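Local coordinates for cellulose 1,4-beta-cellobiosidase (Thermobifida fusca, PDB 4JJJ), which probably hydrolyses cellulose as a family 48 glycoside hydrolase, releasing cellobiose from the chains, with this chain forming its catalytic domain, at residues A525-L529 with A629-H633. The protein carries 1 engineered substitution. Residues are numbered along the deposited sequence; the frame is centred on the assembly and turned at random.
With ZN (zinc ion), chain S.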
loop_
_atom_site.group_PDB
_atom_site.type_symbol
_atom_site.label_atom_id
_atom_site.label_comp_id
_atom_site.label_asym_id
_atom_site.label_seq_id
_atom_site.Cartn_x
_atom_site.Cartn_y
_atom_site.Cartn_z
ATOM N N ALA A 525 -2.334 24.099 9.115
ATOM C CA ALA A 525 -1.716 23.000 9.822
ATOM C C ALA A 525 -1.927 23.119 11.323
ATOM O O ALA A 525 -2.280 22.148 11.998
ATOM C CB ALA A 525 -0.243 22.954 9.517
ATOM N N GLU A 526 -1.722 24.337 11.839
ATOM C CA GLU A 526 -1.813 24.520 13.284
ATOM C C GLU A 526 -3.260 24.235 13.729
ATOM O O GLU A 526 -3.466 23.625 14.798
ATOM C CB GLU A 526 -1.473 25.949 13.679
ATOM C CG GLU A 526 -0.017 26.327 13.524
ATOM C CD GLU A 526 0.957 25.783 14.581
ATOM O OE1 GLU A 526 0.721 24.755 15.252
ATOM O OE2 GLU A 526 2.022 26.456 14.750
ATOM N N GLY A 527 -4.251 24.657 12.934
ATOM C CA GLY A 527 -5.652 24.395 13.236
ATOM C C GLY A 527 -6.018 22.926 13.211
ATOM O O GLY A 527 -6.755 22.447 14.025
ATOM N N LEU A 528 -5.410 22.196 12.259
ATOM C CA LEU A 528 -5.549 20.732 12.219
ATOM C C LEU A 528 -4.924 20.003 13.429
ATOM O O LEU A 528 -5.535 19.101 14.019
ATOM C CB LEU A 528 -4.988 20.179 10.915
ATOM C CG LEU A 528 -5.733 20.633 9.646
ATOM C CD1 LEU A 528 -5.051 20.101 8.428
ATOM C CD2 LEU A 528 -7.223 20.222 9.716
ATOM N N LEU A 529 -3.759 20.444 13.895
ATOM C CA LEU A 529 -3.153 19.816 15.047
ATOM C C LEU A 529 -3.999 20.109 16.314
ATOM O O LEU A 529 -4.197 19.250 17.130
ATOM C CB LEU A 529 -1.748 20.385 15.271
ATOM C CG LEU A 529 -0.680 20.084 14.223
ATOM C CD1 LEU A 529 0.649 20.748 14.623
ATOM C CD2 LEU A 529 -0.572 18.620 13.983
ATOM N N ALA A 629 2.834 13.723 13.258
ATOM C CA ALA A 629 2.463 15.109 12.975
ATOM C C ALA A 629 2.863 15.992 14.172
ATOM O O ALA A 629 3.373 17.070 14.011
ATOM C CB ALA A 629 0.953 15.235 12.641
ATOM N N PHE A 630 2.584 15.498 15.358
ATOM C CA PHE A 630 3.016 16.214 16.569
ATOM C C PHE A 630 4.518 16.337 16.662
ATOM O O PHE A 630 5.041 17.448 16.933
ATOM C CB PHE A 630 2.486 15.544 17.829
ATOM C CG PHE A 630 0.973 15.491 17.930
ATOM C CD1 PHE A 630 0.109 16.463 17.342
ATOM C CD2 PHE A 630 0.406 14.533 18.756
ATOM C CE1 PHE A 630 -1.288 16.390 17.527
ATOM C CE2 PHE A 630 -0.989 14.439 18.919
ATOM C CZ PHE A 630 -1.821 15.379 18.383
ATOM N N ALA A 631 5.177 15.210 16.438
ATOM C CA ALA A 631 6.661 15.240 16.425
ATOM C C ALA A 631 7.228 16.146 15.352
ATOM O O ALA A 631 8.223 16.831 15.590
ATOM C CB ALA A 631 7.229 13.888 16.353
ATOM N N ALA A 632 6.656 16.139 14.126
ATOM C CA ALA A 632 7.119 16.988 13.049
ATOM C C ALA A 632 6.995 18.437 13.437
ATOM O O ALA A 632 7.806 19.283 13.022
ATOM C CB ALA A 632 6.408 16.713 11.752
ATOM N N HIS A 633 5.926 18.784 14.123
ATOM C CA HIS A 633 5.726 20.187 14.490
ATOM C C HIS A 633 6.963 20.682 15.260
ATOM O O HIS A 633 7.484 21.732 14.964
ATOM C CB HIS A 633 4.443 20.440 15.301
ATOM C CG HIS A 633 4.342 21.873 15.797
ATOM N ND1 HIS A 633 5.121 22.356 16.827
ATOM C CD2 HIS A 633 3.590 22.905 15.378
ATOM C CE1 HIS A 633 4.851 23.631 17.003
ATOM N NE2 HIS A 633 3.930 23.975 16.138
HETATM ZN ZN ZN S . 3.009 25.755 16.257
HETATM O O HOH W 1 2.014 25.896 18.046
#
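Glu526 and His633, from two helices of the (α/α)6 barrel, meet at a zinc ion, a worked example of how a metal can join helices whose backbones stay well apart. The axes of segments 525-529 and 629-633, parts of helices 519-533 and 620-637, approach to 11.3 Å, with an angle of 134° between their directions, and the side chains span the distance. Glu526 can be followed outward. From CB the chain sets CG anti to the carbonyl carbon (chi1 -70°) and bends again at chi2, which brings the carboxylate to the metal. CG stays outside bonding distance of the zinc; CD comes closer and stands at the edge of the imidazole, in its plane. OE2 of Glu526 makes the short bond, 1.9 Å to the zinc. OE1 sits farther off at 2.7 Å from the same ion, a lopsided grip. The zinc-bound water also donates a long hydrogen bond, 3.3 Å, to OE1 of Glu526. The His633 ring arrives from the other helix with NE2 2.0 Å from the zinc, its plane 50° from the carboxylate. Leu529 packs between the helices beside this site: its CD1 lies 3.7 Å from CD2 of His633, while CD2 rests on the Ala629 methyl and beside CD1 of Phe630. Tyr2 of helix 2-14 touches both Leu529 and His633. Replacing Leu529 by an alanine would take away both methyls, and is likely to open a gap beside the imidazole and leave the Ala629 methyl and the Phe630 ring without this apolar neighbour. The centre of the contact lies about 24 Å from the centre of the chain. Two further atoms from elsewhere in the structure also bind the zinc, and the water oxygen stands 2.0 Å from the zinc.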